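Local coordinates for protein transcription regulator (Lactobacillus plantarum WCFS1, PDB 3CLK) that probably regulates transcription by binding DNA as a dimer, with a periplasmic-binding-protein-like core that may sense a small ligand, at residues H56-A61 with Q82-S87; G68-S73 with Q249-S254; V89-L94 with D100-I105; G244-Q249 with S264-P269. All coordinates share one frame; numbering follows the deposited sequence.

Contact 1 (H56-A61 with Q82-S87); sequences HALLTA and QLLQSS
Leu58 and the pair Leu83 and Leu84 meet between two helices, 53-63 and 78-86, that lie on one face of the parallel sheet in the Rossmann-like N-terminal half of this periplasmic-binding-protein-like fold. The helices flank strand 68-72 along the chain: one leads into it and the other follows it. Leu58 points at helix 78-86 and is touched at two levels of its side chain. Its base is met by Leu83, whose CD1 comes within 3.8 Å of Leu58 CB. Its tip goes deeper, where Leu58 CD1 stands 4.2 Å from Leu84 CB. Leu83 holds CG anti to its backbone N (chi1 -179°), and this sends the isobutyl group across the gap on the outer, more accessible side of the interface. Leu59 borders the same side more loosely: its CD2 comes no nearer than 4.6 Å to Leu83 CD1. Leu84 offers Leu58 the flank of its side chain, while its two methyls run on to the sheet and rest on Ile69, Leu71 and Tyr91. Leu76 touches both Leu58 and Leu84. No hydrogen bond crosses between the helices, so apolar contact alone joins the two segments. On another side of helix 53-63, His56 and Thr60 pack on Asn40 of the second subunit, so the helix also takes part in the dimer. There Thr60 turns its hydroxyl back onto its own helix: OG1 binds His56 O at 2.5 Å, and Thr60 N reaches the same oxygen from the opposite face of the carbonyl plane.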
loop_
_atom_site.group_PDB
_atom_site.type_symbol
_atom_site.label_atom_id
_atom_site.label_comp_id
_atom_site.label_asym_id
_atom_site.label_seq_id
_atom_site.Cartn_x
_atom_site.Cartn_y
_atom_site.Cartn_z
ATOM N N HIS B 56 -15.672 -13.803 -12.563
ATOM C CA HIS B 56 -14.516 -14.294 -13.304
ATOM C C HIS B 56 -13.302 -14.521 -12.414
ATOM O O HIS B 56 -12.424 -15.325 -12.734
ATOM C CB HIS B 56 -14.165 -13.318 -14.425
ATOM C CG HIS B 56 -15.150 -13.328 -15.549
ATOM N ND1 HIS B 56 -15.296 -14.404 -16.397
ATOM C CD2 HIS B 56 -16.072 -12.415 -15.937
ATOM C CE1 HIS B 56 -16.266 -14.156 -17.259
ATOM N NE2 HIS B 56 -16.753 -12.956 -17.002
ATOM N N ALA B 57 -13.249 -13.809 -11.296
ATOM C CA ALA B 57 -12.143 -13.971 -10.370
ATOM C C ALA B 57 -12.287 -15.355 -9.743
ATOM O O ALA B 57 -11.320 -16.113 -9.663
ATOM C CB ALA B 57 -12.186 -12.887 -9.298
ATOM N N LEU B 58 -13.504 -15.680 -9.311
ATOM C CA LEU B 58 -13.771 -16.979 -8.701
ATOM C C LEU B 58 -13.436 -18.100 -9.675
ATOM O O LEU B 58 -12.730 -19.043 -9.325
ATOM C CB LEU B 58 -15.239 -17.106 -8.283
ATOM C CG LEU B 58 -15.757 -16.331 -7.069
ATOM C CD1 LEU B 58 -14.876 -16.623 -5.858
ATOM C CD2 LEU B 58 -15.778 -14.850 -7.370
ATOM N N LEU B 59 -13.942 -17.997 -10.900
ATOM C CA LEU B 59 -13.671 -19.029 -11.890
ATOM C C LEU B 59 -12.188 -19.124 -12.200
ATOM O O LEU B 59 -11.665 -20.216 -12.391
ATOM C CB LEU B 59 -14.461 -18.780 -13.183
ATOM C CG LEU B 59 -15.961 -19.105 -13.138
ATOM C CD1 LEU B 59 -16.529 -19.037 -14.554
ATOM C CD2 LEU B 59 -16.186 -20.497 -12.557
ATOM N N THR B 60 -11.504 -17.987 -12.243
ATOM C CA THR B 60 -10.075 -18.002 -12.528
ATOM C C THR B 60 -9.337 -18.830 -11.483
ATOM O O THR B 60 -8.324 -19.459 -11.784
ATOM C CB THR B 60 -9.475 -16.582 -12.536
ATOM O OG1 THR B 60 -10.097 -15.799 -13.562
ATOM C CG2 THR B 60 -7.972 -16.646 -12.793
ATOM N N ALA B 61 -9.850 -18.829 -10.255
ATOM C CA ALA B 61 -9.227 -19.578 -9.164
ATOM C C ALA B 61 -9.646 -21.047 -9.165
ATOM O O ALA B 61 -8.831 -21.939 -8.914
ATOM C CB ALA B 61 -9.583 -18.939 -7.826
ATOM N N GLN B 82 -22.957 -18.448 -3.927
ATOM C CA GLN B 82 -23.465 -19.807 -4.126
ATOM C C GLN B 82 -22.531 -20.487 -5.122
ATOM O O GLN B 82 -22.332 -21.698 -5.086
ATOM C CB GLN B 82 -24.895 -19.797 -4.680
ATOM C CG GLN B 82 -25.061 -19.008 -5.967
ATOM C CD GLN B 82 -26.137 -19.573 -6.880
ATOM O OE1 GLN B 82 -27.283 -19.768 -6.470
ATOM N NE2 GLN B 82 -25.768 -19.836 -8.130
ATOM N N LEU B 83 -21.953 -19.687 -6.008
ATOM C CA LEU B 83 -21.031 -20.202 -7.005
ATOM C C LEU B 83 -19.802 -20.809 -6.321
ATOM O O LEU B 83 -19.434 -21.951 -6.590
ATOM C CB LEU B 83 -20.621 -19.077 -7.956
ATOM C CG LEU B 83 -19.664 -19.393 -9.106
ATOM C CD1 LEU B 83 -18.229 -19.372 -8.616
ATOM C CD2 LEU B 83 -20.028 -20.743 -9.716
ATOM N N LEU B 84 -19.172 -20.042 -5.439
ATOM C CA LEU B 84 -17.998 -20.521 -4.720
ATOM C C LEU B 84 -18.374 -21.693 -3.821
ATOM O O LEU B 84 -17.603 -22.633 -3.659
ATOM C CB LEU B 84 -17.395 -19.396 -3.866
ATOM C CG LEU B 84 -16.272 -19.764 -2.886
ATOM C CD1 LEU B 84 -15.089 -20.366 -3.629
ATOM C CD2 LEU B 84 -15.846 -18.517 -2.121
ATOM N N GLN B 85 -19.565 -21.633 -3.239
ATOM C CA GLN B 85 -20.016 -22.693 -2.353
ATOM C C GLN B 85 -20.330 -23.993 -3.088
ATOM O O GLN B 85 -20.284 -25.068 -2.494
ATOM C CB GLN B 85 -21.239 -22.231 -1.558
ATOM C CG GLN B 85 -20.938 -21.117 -0.564
ATOM C CD GLN B 85 -21.994 -20.996 0.519
ATOM O OE1 GLN B 85 -21.929 -20.111 1.375
ATOM N NE2 GLN B 85 -22.970 -21.893 0.492
ATOM N N SER B 86 -20.632 -23.897 -4.379
ATOM C CA SER B 86 -20.954 -25.078 -5.175
ATOM C C SER B 86 -19.725 -25.751 -5.770
ATOM O O SER B 86 -19.783 -26.916 -6.167
ATOM C CB SER B 86 -21.913 -24.709 -6.308
ATOM O OG SER B 86 -23.175 -24.337 -5.793
ATOM N N SER B 87 -18.614 -25.025 -5.834
ATOM C CA SER B 87 -17.389 -25.582 -6.401
ATOM C C SER B 87 -16.741 -26.638 -5.504
ATOM O O SER B 87 -15.823 -27.337 -5.929
ATOM C CB SER B 87 -16.380 -24.468 -6.679
ATOM O OG SER B 87 -15.914 -23.893 -5.470
#

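Contact 2 (G68-S73 with Q249-S254); sequences GILLLS and QQIHQS
Ile251 of helix 240-256 sets its CD1 methyl against the sheet, over Gly68 and Leu70 of strand 68-72, a helix-on-sheet layer of the N-terminal half of the fold. The two short segments run nearly antiparallel, their axes 8.9 Å apart at an angle of 156°. The tight part centres on that methyl, which lies 3.7 Å from Leu70 CD2 and 3.8 Å from Gly68 CA. Ile251 CG1 lies beside its backbone N (chi1 -65°), which brings CD1 down to the strand and leaves CG2 4.0 Å from Gly68 CA. A side chain at Gly68 would aim straight at CD1, so the close approach relies on the bare backbone there. Ile11 of the next strand also touches Ile251. Within this buried part Ser254 OG closes onto Ile251 O at 2.5 Å, on a lone pair in the carbonyl plane. Away from it the helix turns polar: Gln249 and Gln253 are exposed, and Gln250 leads its amide off the strand. With an alanine in place of Ile251, a gap would probably open over Gly68 and take from Leu70 CD2 its neighbour on the helix. Since no hydrogen bond links the two segments, their attachment depends on hydrophobic burial and shape.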
loop_
_atom_site.group_PDB
_atom_site.type_symbol
_atom_site.label_atom_id
_atom_site.label_comp_id
_atom_site.label_asym_id
_atom_site.label_seq_id
_atom_site.Cartn_x
_atom_site.Cartn_y
_atom_site.Cartn_z
ATOM N N GLY B 68 -7.396 -24.556 -1.897
ATOM C CA GLY B 68 -8.183 -23.712 -1.020
ATOM C C GLY B 68 -8.224 -22.273 -1.483
ATOM O O GLY B 68 -7.326 -21.815 -2.196
ATOM N N ILE B 69 -9.267 -21.560 -1.079
ATOM C CA ILE B 69 -9.428 -20.161 -1.454
ATOM C C ILE B 69 -9.636 -19.270 -0.237
ATOM O O ILE B 69 -10.477 -19.554 0.614
ATOM C CB ILE B 69 -10.633 -19.970 -2.402
ATOM C CG1 ILE B 69 -10.439 -20.817 -3.664
ATOM C CG2 ILE B 69 -10.772 -18.497 -2.785
ATOM C CD1 ILE B 69 -11.586 -20.715 -4.644
ATOM N N LEU B 70 -8.852 -18.199 -0.157
ATOM C CA LEU B 70 -8.961 -17.241 0.934
ATOM C C LEU B 70 -9.445 -15.925 0.324
ATOM O O LEU B 70 -8.854 -15.428 -0.639
ATOM C CB LEU B 70 -7.596 -17.044 1.598
ATOM C CG LEU B 70 -6.980 -18.302 2.222
ATOM C CD1 LEU B 70 -5.575 -17.993 2.736
ATOM C CD2 LEU B 70 -7.870 -18.785 3.355
ATOM N N LEU B 71 -10.521 -15.369 0.868
ATOM C CA LEU B 71 -11.049 -14.119 0.331
ATOM C C LEU B 71 -10.787 -12.968 1.293
ATOM O O LEU B 71 -11.390 -12.884 2.362
ATOM C CB LEU B 71 -12.551 -14.251 0.034
ATOM C CG LEU B 71 -12.893 -15.350 -0.984
ATOM C CD1 LEU B 71 -13.096 -16.673 -0.252
ATOM C CD2 LEU B 71 -14.139 -14.979 -1.756
ATOM N N LEU B 72 -9.870 -12.094 0.892
ATOM C CA LEU B 72 -9.477 -10.945 1.690
ATOM C C LEU B 72 -10.464 -9.798 1.608
ATOM O O LEU B 72 -10.406 -8.970 0.695
ATOM C CB LEU B 72 -8.093 -10.451 1.259
ATOM C CG LEU B 72 -6.944 -11.464 1.278
ATOM C CD1 LEU B 72 -5.608 -10.720 1.285
ATOM C CD2 LEU B 72 -7.049 -12.341 2.507
ATOM N N SER B 73 -11.374 -9.761 2.569
ATOM C CA SER B 73 -12.375 -8.712 2.645
ATOM C C SER B 73 -13.078 -8.460 1.315
ATOM O O SER B 73 -13.066 -7.340 0.801
ATOM C CB SER B 73 -11.722 -7.419 3.137
ATOM O OG SER B 73 -12.703 -6.485 3.540
ATOM N N GLN B 249 -4.188 -22.170 7.957
ATOM C CA GLN B 249 -4.324 -23.307 8.865
ATOM C C GLN B 249 -5.711 -23.938 8.764
ATOM O O GLN B 249 -5.880 -25.122 9.056
ATOM C CB GLN B 249 -4.033 -22.883 10.312
ATOM C CG GLN B 249 -2.598 -22.406 10.528
ATOM C CD GLN B 249 -2.284 -22.101 11.981
ATOM O OE1 GLN B 249 -3.029 -21.393 12.653
ATOM N NE2 GLN B 249 -1.168 -22.631 12.468
ATOM N N GLN B 250 -6.707 -23.157 8.353
ATOM C CA GLN B 250 -8.054 -23.694 8.200
ATOM C C GLN B 250 -8.098 -24.564 6.943
ATOM O O GLN B 250 -8.777 -25.596 6.917
ATOM C CB GLN B 250 -9.091 -22.568 8.097
ATOM C CG GLN B 250 -9.375 -21.858 9.414
ATOM C CD GLN B 250 -9.981 -22.779 10.465
ATOM O OE1 GLN B 250 -11.103 -23.273 10.315
ATOM N NE2 GLN B 250 -9.236 -23.013 11.539
ATOM N N ILE B 251 -7.367 -24.148 5.909
ATOM C CA ILE B 251 -7.312 -24.908 4.661
ATOM C C ILE B 251 -6.553 -26.201 4.919
ATOM O O ILE B 251 -7.019 -27.288 4.579
ATOM C CB ILE B 251 -6.575 -24.134 3.545
ATOM C CG1 ILE B 251 -7.353 -22.870 3.175
ATOM C CG2 ILE B 251 -6.402 -25.025 2.328
ATOM C CD1 ILE B 251 -6.687 -22.034 2.077
ATOM N N HIS B 252 -5.375 -26.066 5.523
ATOM C CA HIS B 252 -4.540 -27.216 5.845
ATOM C C HIS B 252 -5.336 -28.216 6.682
ATOM O O HIS B 252 -5.270 -29.422 6.462
ATOM C CB HIS B 252 -3.310 -26.764 6.635
ATOM C CG HIS B 252 -2.456 -27.893 7.126
ATOM N ND1 HIS B 252 -1.713 -27.813 8.284
ATOM C CD2 HIS B 252 -2.214 -29.121 6.609
ATOM C CE1 HIS B 252 -1.050 -28.941 8.460
ATOM N NE2 HIS B 252 -1.337 -29.752 7.457
ATOM N N GLN B 253 -6.087 -27.697 7.645
ATOM C CA GLN B 253 -6.894 -28.521 8.532
ATOM C C GLN B 253 -8.060 -29.189 7.806
ATOM O O GLN B 253 -8.518 -30.259 8.216
ATOM C CB GLN B 253 -7.420 -27.665 9.684
ATOM C CG GLN B 253 -8.189 -28.418 10.750
ATOM C CD GLN B 253 -7.387 -29.557 11.360
ATOM O OE1 GLN B 253 -6.200 -29.407 11.663
ATOM N NE2 GLN B 253 -8.037 -30.702 11.553
ATOM N N SER B 254 -8.533 -28.562 6.731
ATOM C CA SER B 254 -9.649 -29.108 5.963
ATOM C C SER B 254 -9.209 -30.298 5.116
ATOM O O SER B 254 -10.024 -31.154 4.776
ATOM C CB SER B 254 -10.263 -28.035 5.057
ATOM O OG SER B 254 -9.409 -27.740 3.967
#

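Contact 3 (V89-L94 with D100-I105); sequences VPYCFL and DDRPFI
Strands 91-94 and 104-106 are neighbours in the parallel sheet of the N-terminal half of the fold, joined by a loop rather than a helix. Phe93 supplies both backbone bonds between the strands: its N donates to Pro103 O at 3.1 Å, nearly straight at 172°, and its O accepts from Ile105 N at 2.8 Å. CA-H...O contacts from Phe104 and Leu94 supplement the ladder. On the face bearing Leu94 and Ile105, the two side chains lie side by side, with Leu94 CD2 3.8 Å from Ile105 CB. Cys92 SG adds a contact 3.7 Å from Ile105 CG1, and Gln250 of helix 240-256 also touches this isoleucine. Before the strands pair fully, the Tyr91 and Pro103 side chains cross at about a right angle, Tyr91 CE1 lying 3.6 Å from Pro103 CG. The tyrosine takes the sterically hindered chi1 of 74°, which swings the ring toward the proline. On the Phe93 side, the aliphatic part of Arg102 passes the phenylalanine at a slant, its CD coming within 3.2 Å of Phe93 CE1. Its guanidinium is tilted 72° to that ring and gives at most a weak cation-pi attraction, with Phe98 as a second aromatic partner. Arg102 NH2 meets Asp100 OD2 at 2.7 Å, on the syn side of the carboxylate. A serine in place of Arg102 would probably leave Asp100 without its ion-pair mate and Phe93 without its aliphatic neighbour. Backbone bonds thus set the register, while a salt bridge at the loop end ties Arg102, beside the Phe93 ring, to the preceding turn.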
loop_
_atom_site.group_PDB
_atom_site.type_symbol
_atom_site.label_atom_id
_atom_site.label_comp_id
_atom_site.label_asym_id
_atom_site.label_seq_id
_atom_site.Cartn_x
_atom_site.Cartn_y
_atom_site.Cartn_z
ATOM N N VAL B 89 -14.776 -26.220 -3.088
ATOM C CA VAL B 89 -13.398 -25.857 -2.797
ATOM C C VAL B 89 -13.364 -25.235 -1.403
ATOM O O VAL B 89 -14.124 -24.313 -1.114
ATOM C CB VAL B 89 -12.856 -24.819 -3.804
ATOM C CG1 VAL B 89 -11.440 -24.417 -3.422
ATOM C CG2 VAL B 89 -12.875 -25.396 -5.219
ATOM N N PRO B 90 -12.499 -25.747 -0.513
ATOM C CA PRO B 90 -12.408 -25.195 0.840
ATOM C C PRO B 90 -12.171 -23.687 0.744
ATOM O O PRO B 90 -11.325 -23.239 -0.029
ATOM C CB PRO B 90 -11.202 -25.927 1.427
ATOM C CG PRO B 90 -11.242 -27.251 0.732
ATOM C CD PRO B 90 -11.551 -26.859 -0.693
ATOM N N TYR B 91 -12.911 -22.900 1.511
ATOM C CA TYR B 91 -12.722 -21.456 1.455
ATOM C C TYR B 91 -12.960 -20.808 2.811
ATOM O O TYR B 91 -13.623 -21.379 3.679
ATOM C CB TYR B 91 -13.661 -20.841 0.407
ATOM C CG TYR B 91 -15.106 -20.788 0.846
ATOM C CD1 TYR B 91 -15.597 -19.690 1.551
ATOM C CD2 TYR B 91 -15.969 -21.860 0.610
ATOM C CE1 TYR B 91 -16.908 -19.657 2.018
ATOM C CE2 TYR B 91 -17.289 -21.840 1.077
ATOM C CZ TYR B 91 -17.746 -20.733 1.779
ATOM O OH TYR B 91 -19.040 -20.696 2.250
ATOM N N CYS B 92 -12.411 -19.607 2.980
ATOM C CA CYS B 92 -12.554 -18.851 4.215
ATOM C C CYS B 92 -12.333 -17.373 3.909
ATOM O O CYS B 92 -11.437 -17.020 3.139
ATOM C CB CYS B 92 -11.526 -19.322 5.249
ATOM S SG CYS B 92 -11.752 -18.641 6.924
ATOM N N PHE B 93 -13.169 -16.522 4.494
ATOM C CA PHE B 93 -13.048 -15.079 4.305
ATOM C C PHE B 93 -12.115 -14.507 5.373
ATOM O O PHE B 93 -12.138 -14.949 6.524
ATOM C CB PHE B 93 -14.419 -14.400 4.418
ATOM C CG PHE B 93 -15.307 -14.613 3.221
ATOM C CD1 PHE B 93 -15.963 -15.825 3.026
ATOM C CD2 PHE B 93 -15.490 -13.595 2.288
ATOM C CE1 PHE B 93 -16.793 -16.018 1.913
ATOM C CE2 PHE B 93 -16.313 -13.775 1.175
ATOM C CZ PHE B 93 -16.966 -14.986 0.984
ATOM N N LEU B 94 -11.297 -13.534 4.986
ATOM C CA LEU B 94 -10.371 -12.892 5.915
ATOM C C LEU B 94 -10.651 -11.388 6.020
ATOM O O LEU B 94 -10.980 -10.734 5.021
ATOM C CB LEU B 94 -8.914 -13.096 5.470
ATOM C CG LEU B 94 -8.390 -14.527 5.308
ATOM C CD1 LEU B 94 -6.916 -14.506 4.917
ATOM C CD2 LEU B 94 -8.583 -15.288 6.608
ATOM N N ASP B 100 -24.432 -14.482 8.716
ATOM C CA ASP B 100 -24.732 -15.906 8.555
ATOM C C ASP B 100 -23.627 -16.805 9.109
ATOM O O ASP B 100 -22.803 -16.363 9.907
ATOM C CB ASP B 100 -24.985 -16.248 7.080
ATOM C CG ASP B 100 -23.797 -15.945 6.194
ATOM O OD1 ASP B 100 -22.653 -16.052 6.676
ATOM O OD2 ASP B 100 -24.010 -15.614 5.009
ATOM N N ASP B 101 -23.615 -18.065 8.677
ATOM C CA ASP B 101 -22.628 -19.039 9.146
ATOM C C ASP B 101 -21.439 -19.238 8.209
ATOM O O ASP B 101 -20.682 -20.198 8.346
ATOM C CB ASP B 101 -23.309 -20.386 9.409
ATOM C CG ASP B 101 -24.253 -20.790 8.294
ATOM O OD1 ASP B 101 -23.813 -20.838 7.126
ATOM O OD2 ASP B 101 -25.439 -21.059 8.589
ATOM N N ARG B 102 -21.288 -18.327 7.256
ATOM C CA ARG B 102 -20.185 -18.361 6.306
ATOM C C ARG B 102 -18.889 -18.353 7.121
ATOM O O ARG B 102 -18.778 -17.623 8.102
ATOM C CB ARG B 102 -20.265 -17.110 5.443
ATOM C CG ARG B 102 -19.285 -17.002 4.314
ATOM C CD ARG B 102 -19.526 -15.681 3.597
ATOM N NE ARG B 102 -20.907 -15.223 3.767
ATOM C CZ ARG B 102 -21.496 -14.316 2.995
ATOM N NH1 ARG B 102 -20.829 -13.768 1.991
ATOM N NH2 ARG B 102 -22.749 -13.956 3.230
ATOM N N PRO B 103 -17.903 -19.178 6.741
ATOM C CA PRO B 103 -16.642 -19.208 7.489
ATOM C C PRO B 103 -15.826 -17.931 7.300
ATOM O O PRO B 103 -15.659 -17.448 6.183
ATOM C CB PRO B 103 -15.932 -20.435 6.923
ATOM C CG PRO B 103 -16.415 -20.460 5.501
ATOM C CD PRO B 103 -17.888 -20.164 5.646
ATOM N N PHE B 104 -15.329 -17.378 8.397
ATOM C CA PHE B 104 -14.528 -16.168 8.309
ATOM C C PHE B 104 -13.570 -16.028 9.479
ATOM O O PHE B 104 -13.757 -16.630 10.531
ATOM C CB PHE B 104 -15.431 -14.930 8.219
ATOM C CG PHE B 104 -16.122 -14.566 9.511
ATOM C CD1 PHE B 104 -15.413 -13.990 10.563
ATOM C CD2 PHE B 104 -17.492 -14.771 9.658
ATOM C CE1 PHE B 104 -16.053 -13.622 11.739
ATOM C CE2 PHE B 104 -18.146 -14.406 10.832
ATOM C CZ PHE B 104 -17.428 -13.830 11.876
ATOM N N ILE B 105 -12.527 -15.242 9.259
ATOM C CA ILE B 105 -11.527 -14.949 10.269
ATOM C C ILE B 105 -11.300 -13.450 10.153
ATOM O O ILE B 105 -10.903 -12.958 9.088
ATOM C CB ILE B 105 -10.208 -15.662 9.981
ATOM C CG1 ILE B 105 -10.413 -17.177 10.055
ATOM C CG2 ILE B 105 -9.141 -15.186 10.962
ATOM C CD1 ILE B 105 -9.211 -17.974 9.569
#

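Contact 4 (G244-Q249 with S264-P269); sequences GVTGVQ and SQQFIP
Thr246 of helix 240-256 faces both Gln266 and Ile268 of segment 264-269, which carries the outermost strand of the parallel sheet within the chain. The contacts across the gap are van der Waals in kind. Thr246 CG2 lies 3.9 Å from Gln266 OE1, the two side chains coming from opposite directions. Gln266 can span this distance because CG is anti to the backbone N (chi1 -158°) and the chain stays extended beyond it. Thr246 OG1 passes 4.2 Å from Ile268 CD1, where the side chains slide past each other. Backbones remain well apart, with Thr246 CA and Ile268 CA separated by 9.4 Å, and no hydrogen bond joins the segments directly.

Polar ties run beside the contact. The threonine hydroxyl bonds Gln242 NE2, one turn earlier in its own helix, and therefore has a polar partner despite its apolar neighbour. Ser264 OG meets Gln250 OE1 and so links the start of segment 264-269 to the following turn of the helix.

Ile105 of strand 104-106 touches both Thr246 and Ile268, bridging the helix and segment 264-269, while on the other side of the helix Val245 and Val248 pack against helix 22-34.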
loop_
_atom_site.group_PDB
_atom_site.type_symbol
_atom_site.label_atom_id
_atom_site.label_comp_id
_atom_site.label_asym_id
_atom_site.label_seq_id
_atom_site.Cartn_x
_atom_site.Cartn_y
_atom_site.Cartn_z
ATOM N N GLY B 244 -3.958 -14.017 8.182
ATOM C CA GLY B 244 -3.405 -14.764 7.071
ATOM C C GLY B 244 -2.841 -16.103 7.488
ATOM O O GLY B 244 -2.974 -17.099 6.766
ATOM N N VAL B 245 -2.190 -16.129 8.648
ATOM C CA VAL B 245 -1.621 -17.368 9.167
ATOM C C VAL B 245 -2.744 -18.369 9.443
ATOM O O VAL B 245 -2.730 -19.489 8.940
ATOM C CB VAL B 245 -0.843 -17.121 10.478
ATOM C CG1 VAL B 245 -0.428 -18.453 11.108
ATOM C CG2 VAL B 245 0.378 -16.272 10.188
ATOM N N THR B 246 -3.719 -17.940 10.236
ATOM C CA THR B 246 -4.860 -18.768 10.610
ATOM C C THR B 246 -5.641 -19.243 9.387
ATOM O O THR B 246 -6.077 -20.402 9.319
ATOM C CB THR B 246 -5.805 -17.988 11.548
ATOM O OG1 THR B 246 -5.055 -17.486 12.663
ATOM C CG2 THR B 246 -6.917 -18.886 12.067
ATOM N N GLY B 247 -5.814 -18.348 8.419
ATOM C CA GLY B 247 -6.534 -18.704 7.213
ATOM C C GLY B 247 -5.951 -19.944 6.563
ATOM O O GLY B 247 -6.673 -20.880 6.245
ATOM N N VAL B 248 -4.639 -19.958 6.370
ATOM C CA VAL B 248 -3.993 -21.109 5.764
ATOM C C VAL B 248 -4.132 -22.356 6.642
ATOM O O VAL B 248 -4.193 -23.469 6.133
ATOM C CB VAL B 248 -2.498 -20.837 5.502
ATOM C CG1 VAL B 248 -1.815 -22.100 4.992
ATOM C CG2 VAL B 248 -2.353 -19.721 4.483
ATOM N N GLN B 249 -4.188 -22.170 7.957
ATOM C CA GLN B 249 -4.324 -23.307 8.865
ATOM C C GLN B 249 -5.711 -23.938 8.764
ATOM O O GLN B 249 -5.880 -25.122 9.056
ATOM C CB GLN B 249 -4.033 -22.883 10.312
ATOM C CG GLN B 249 -2.598 -22.406 10.528
ATOM C CD GLN B 249 -2.284 -22.101 11.981
ATOM O OE1 GLN B 249 -3.029 -21.393 12.653
ATOM N NE2 GLN B 249 -1.168 -22.631 12.468
ATOM N N SER B 264 -15.716 -22.746 10.504
ATOM C CA SER B 264 -15.495 -21.911 11.676
ATOM C C SER B 264 -15.492 -20.407 11.404
ATOM O O SER B 264 -15.105 -19.952 10.325
ATOM C CB SER B 264 -14.178 -22.296 12.354
ATOM O OG SER B 264 -13.080 -22.082 11.488
ATOM N N GLN B 265 -15.944 -19.651 12.400
ATOM C CA GLN B 265 -15.974 -18.194 12.350
ATOM C C GLN B 265 -15.150 -17.788 13.569
ATOM O O GLN B 265 -15.473 -18.175 14.698
ATOM C CB GLN B 265 -17.405 -17.674 12.483
ATOM C CG GLN B 265 -18.367 -18.216 11.428
ATOM C CD GLN B 265 -19.732 -17.571 11.512
ATOM O OE1 GLN B 265 -20.318 -17.475 12.589
ATOM N NE2 GLN B 265 -20.251 -17.126 10.371
ATOM N N GLN B 266 -14.098 -17.009 13.347
ATOM C CA GLN B 266 -13.211 -16.629 14.441
ATOM C C GLN B 266 -12.861 -15.140 14.502
ATOM O O GLN B 266 -12.797 -14.462 13.477
ATOM C CB GLN B 266 -11.928 -17.448 14.313
ATOM C CG GLN B 266 -11.117 -17.598 15.571
ATOM C CD GLN B 266 -9.852 -18.388 15.316
ATOM O OE1 GLN B 266 -9.857 -19.339 14.531
ATOM N NE2 GLN B 266 -8.763 -18.010 15.983
ATOM N N PHE B 267 -12.632 -14.642 15.712
ATOM C CA PHE B 267 -12.262 -13.247 15.914
ATOM C C PHE B 267 -10.824 -13.172 16.398
ATOM O O PHE B 267 -10.456 -13.834 17.365
ATOM C CB PHE B 267 -13.149 -12.574 16.963
ATOM C CG PHE B 267 -14.515 -12.198 16.469
ATOM C CD1 PHE B 267 -14.707 -11.766 15.159
ATOM C CD2 PHE B 267 -15.606 -12.216 17.334
ATOM C CE1 PHE B 267 -15.962 -11.358 14.717
ATOM C CE2 PHE B 267 -16.869 -11.806 16.904
ATOM C CZ PHE B 267 -17.047 -11.376 15.595
ATOM N N ILE B 268 -10.014 -12.369 15.721
ATOM C CA ILE B 268 -8.625 -12.192 16.111
ATOM C C ILE B 268 -8.598 -10.910 16.937
ATOM O O ILE B 268 -9.054 -9.857 16.479
ATOM C CB ILE B 268 -7.708 -12.018 14.882
ATOM C CG1 ILE B 268 -7.856 -13.221 13.945
ATOM C CG2 ILE B 268 -6.252 -11.876 15.336
ATOM C CD1 ILE B 268 -7.334 -14.533 14.521
ATOM N N PRO B 269 -8.068 -10.981 18.169
ATOM C CA PRO B 269 -8.003 -9.804 19.042
ATOM C C PRO B 269 -7.265 -8.621 18.404
ATOM O O PRO B 269 -6.370 -8.809 17.576
ATOM C CB PRO B 269 -7.274 -10.332 20.282
ATOM C CG PRO B 269 -7.612 -11.800 20.287
ATOM C CD PRO B 269 -7.477 -12.160 18.830
#

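Overall arrangement
All four contacts lie in the half of the chain built on the six-stranded parallel sheet. Contact 1 is on one face, where helices 53-63 and 78-86 pair; contacts 2 and 4 are on the other, where helix 240-256 packs. Contact 3 lies within the sheet between them. Centres of contacts 2 and 3 are about 8 Å apart, of 2 and 4 about 9 Å, and of 1 and 4 about 21 Å. Along the chain contacts 1 and 2 interleave, as do 2 and 4, and contact 3 falls between the two segments of contact 2. Contacts 1, 3 and 4 join segments close in sequence, whereas contact 2 brings a late helix back to this half, completing an alpha/beta/alpha sandwich.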